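Local coordinates for nucleoprotein (Sendai virus, PDB 6M7D), which coats the viral RNA genome, six nucleotides to each subunit, forming the helical nucleocapsid that protects it from nucleases and serves as template for transcription and replication, at residues R112-V120 / E128-G136. Residues are numbered along the deposited sequence; the frame is centred on the assembly and turned at random.
Sequences RTKTDGFIV and ERTTEWLFG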
# COMPACT_ATOMS: atom_id res chain seq x y z
N ARG A 112 -32.06 24.14 13.62
CA ARG A 112 -31.10 23.81 14.71
C ARG A 112 -29.73 24.44 14.43
O ARG A 112 -29.10 24.09 13.42
CB ARG A 112 -30.94 22.29 14.83
CG ARG A 112 -29.53 21.86 15.22
CD ARG A 112 -29.35 20.35 15.25
NE ARG A 112 -29.90 19.75 16.45
CZ ARG A 112 -29.22 19.57 17.58
NH1 ARG A 112 -27.96 19.94 17.65
NH2 ARG A 112 -29.81 19.01 18.62
N THR A 113 -29.30 25.35 15.32
CA THR A 113 -27.98 26.02 15.24
C THR A 113 -27.12 25.56 16.43
O THR A 113 -26.02 26.12 16.61
CB THR A 113 -28.13 27.54 15.24
OG1 THR A 113 -26.82 28.11 15.21
CG2 THR A 113 -28.88 28.06 16.44
N LYS A 114 -27.61 24.56 17.18
CA LYS A 114 -26.92 24.05 18.39
C LYS A 114 -25.55 23.46 18.04
O LYS A 114 -24.58 23.76 18.77
CB LYS A 114 -27.79 22.99 19.07
CG LYS A 114 -29.20 23.44 19.42
CD LYS A 114 -30.07 22.33 19.97
CE LYS A 114 -31.50 22.77 20.23
NZ LYS A 114 -32.34 21.64 20.70
N THR A 115 -25.45 22.71 16.94
CA THR A 115 -24.15 22.10 16.56
C THR A 115 -23.86 22.38 15.08
O THR A 115 -23.86 21.43 14.28
CB THR A 115 -24.14 20.59 16.83
OG1 THR A 115 -25.23 20.00 16.10
CG2 THR A 115 -24.27 20.25 18.30
N ASP A 116 -23.59 23.65 14.76
CA ASP A 116 -23.25 24.07 13.37
C ASP A 116 -24.36 23.63 12.41
O ASP A 116 -24.02 23.16 11.30
CB ASP A 116 -21.87 23.57 12.94
CG ASP A 116 -20.77 23.95 13.91
OD1 ASP A 116 -21.04 24.74 14.83
OD2 ASP A 116 -19.64 23.44 13.74
N GLY A 117 -25.62 23.74 12.82
CA GLY A 117 -26.74 23.35 11.93
C GLY A 117 -26.74 21.87 11.59
O GLY A 117 -27.56 21.47 10.75
N PHE A 118 -25.88 21.08 12.24
CA PHE A 118 -25.82 19.63 11.93
C PHE A 118 -26.54 18.83 13.01
O PHE A 118 -26.70 19.33 14.14
CB PHE A 118 -24.37 19.16 11.77
CG PHE A 118 -23.63 19.74 10.59
CD1 PHE A 118 -24.00 19.41 9.30
CD2 PHE A 118 -22.56 20.59 10.78
CE1 PHE A 118 -23.32 19.94 8.21
CE2 PHE A 118 -21.88 21.12 9.69
CZ PHE A 118 -22.26 20.79 8.41
N ILE A 119 -26.98 17.62 12.66
CA ILE A 119 -27.65 16.71 13.57
C ILE A 119 -27.43 15.29 13.07
O ILE A 119 -27.50 15.04 11.86
CB ILE A 119 -29.15 17.04 13.71
CG1 ILE A 119 -29.84 16.11 14.71
CG2 ILE A 119 -29.83 17.01 12.35
CD1 ILE A 119 -29.14 16.00 16.04
N VAL A 120 -27.09 14.38 13.99
CA VAL A 120 -26.86 12.96 13.62
C VAL A 120 -28.15 12.20 13.89
O VAL A 120 -28.54 12.10 15.07
CB VAL A 120 -25.68 12.36 14.40
CG1 VAL A 120 -25.49 10.88 14.10
CG2 VAL A 120 -24.39 13.12 14.16
N GLU A 128 -28.43 13.59 19.91
CA GLU A 128 -27.74 14.86 20.24
C GLU A 128 -26.44 14.61 21.01
O GLU A 128 -25.52 15.45 20.91
CB GLU A 128 -28.67 15.83 20.97
CG GLU A 128 -29.81 16.33 20.10
CD GLU A 128 -30.80 17.24 20.81
OE1 GLU A 128 -30.73 17.34 22.05
OE2 GLU A 128 -31.65 17.84 20.12
N ARG A 129 -26.38 13.52 21.80
CA ARG A 129 -25.16 13.21 22.59
C ARG A 129 -24.00 12.95 21.62
O ARG A 129 -22.90 13.48 21.85
CB ARG A 129 -25.39 12.00 23.49
CG ARG A 129 -26.41 12.26 24.60
CD ARG A 129 -26.60 11.07 25.52
NE ARG A 129 -27.63 11.33 26.52
CZ ARG A 129 -28.09 10.43 27.39
NH1 ARG A 129 -29.02 10.77 28.26
NH2 ARG A 129 -27.60 9.20 27.38
N THR A 130 -24.29 12.20 20.55
CA THR A 130 -23.33 11.89 19.50
C THR A 130 -23.01 13.13 18.68
O THR A 130 -21.87 13.33 18.25
CB THR A 130 -23.88 10.78 18.60
OG1 THR A 130 -24.10 9.60 19.37
CG2 THR A 130 -22.91 10.47 17.48
N THR A 131 -24.01 13.99 18.47
CA THR A 131 -23.80 15.18 17.66
C THR A 131 -22.89 16.18 18.36
O THR A 131 -22.02 16.78 17.72
CB THR A 131 -25.14 15.82 17.32
OG1 THR A 131 -26.01 14.83 16.77
CG2 THR A 131 -24.94 16.91 16.30
N GLU A 132 -23.07 16.39 19.66
CA GLU A 132 -22.15 17.27 20.38
C GLU A 132 -20.77 16.65 20.49
O GLU A 132 -19.77 17.38 20.53
CB GLU A 132 -22.68 17.61 21.77
CG GLU A 132 -24.19 17.73 21.87
CD GLU A 132 -24.69 19.10 21.46
OE1 GLU A 132 -23.96 20.09 21.66
OE2 GLU A 132 -25.83 19.18 20.95
N TRP A 133 -20.68 15.32 20.55
CA TRP A 133 -19.37 14.68 20.57
C TRP A 133 -18.65 14.86 19.24
O TRP A 133 -17.43 15.08 19.20
CB TRP A 133 -19.52 13.20 20.91
CG TRP A 133 -18.40 12.36 20.40
CD1 TRP A 133 -17.08 12.46 20.72
CD2 TRP A 133 -18.51 11.26 19.48
NE1 TRP A 133 -16.36 11.51 20.05
CE2 TRP A 133 -17.21 10.76 19.29
CE3 TRP A 133 -19.57 10.67 18.81
CZ2 TRP A 133 -16.95 9.68 18.44
CZ3 TRP A 133 -19.31 9.60 17.97
CH2 TRP A 133 -18.01 9.12 17.80
N LEU A 134 -19.39 14.78 18.13
CA LEU A 134 -18.78 14.78 16.81
C LEU A 134 -18.49 16.19 16.31
O LEU A 134 -17.44 16.44 15.72
CB LEU A 134 -19.70 14.05 15.83
CG LEU A 134 -19.38 14.06 14.34
CD1 LEU A 134 -17.96 13.60 14.08
CD2 LEU A 134 -20.35 13.17 13.63
N PHE A 135 -19.41 17.13 16.54
CA PHE A 135 -19.26 18.50 16.06
C PHE A 135 -18.95 19.49 17.17
O PHE A 135 -19.11 20.69 16.98
CB PHE A 135 -20.53 18.93 15.32
CG PHE A 135 -20.81 18.12 14.09
CD1 PHE A 135 -20.02 18.27 12.97
CD2 PHE A 135 -21.84 17.21 14.07
CE1 PHE A 135 -20.27 17.52 11.84
CE2 PHE A 135 -22.09 16.46 12.94
CZ PHE A 135 -21.30 16.62 11.83
N GLY A 136 -18.50 19.01 18.32
CA GLY A 136 -18.13 19.88 19.41
C GLY A 136 -16.71 20.37 19.27
O GLY A 136 -15.93 19.91 18.41
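Val120 and Thr131 bring strand 118-120 against helix 129-135, which follows after one further short strand, 125-127; the short axes approach to 7.2 Å and run at 126° to each other. Before the strand, a type I' turn from Thr115 to Phe118 brings Thr115 beside Phe135. The contact lies about 30 Å from the RNA at the nearest atoms. The backbone N of Val120 donates a hydrogen bond to Thr131 OG1 (3.0 Å), and this hydroxyl is also hydrogen-bonded to the carbonyl of Tyr127. With that oxygen placed beside its own backbone N (chi1 -52°), Thr131 sends CG2 the other way, to 3.7 Å from Phe118 O, so the methyl packs against the carbonyl at the start of the strand. Phe118 and Phe135 form an offset stack with centroids 4.9 Å apart and planes inclined by 19°. Phe118 CB sits over one face of the Phe135 ring as a CH-pi contact, while Val120 CG2 meets the edge of that ring and also reaches Leu134 CD2 at 4.1 Å. Beyond this apolar layer, Ile106 of strand 99-108 touches Val120, Leu134 and Phe135, and helix 47-62 packs on Phe118 and Leu134. At the other end the contact is charged. Arg112, its chain bent at chi3, joins Glu128 in a salt bridge, NH2 to OE2, whose hydrogen bond is weak; Lys114 NZ makes a longer one to the same oxygen at 3.9 Å. The Arg112 guanidinium lies between Ile119 CD1 over one face and Lys114 CD over the other, and its NH1 gives a weak hydrogen bond to Thr115 OG1. Glu132 OE2, 4.0 Å from Arg112 NH1, adds a second negative charge. Two bases facing two acids probably steady the more solvent-accessible end by electrostatics, whereas the stacked phenylalanines and the Thr131 hydroxyl, held by two hydrogen bonds, join strand 118-120 to the helix.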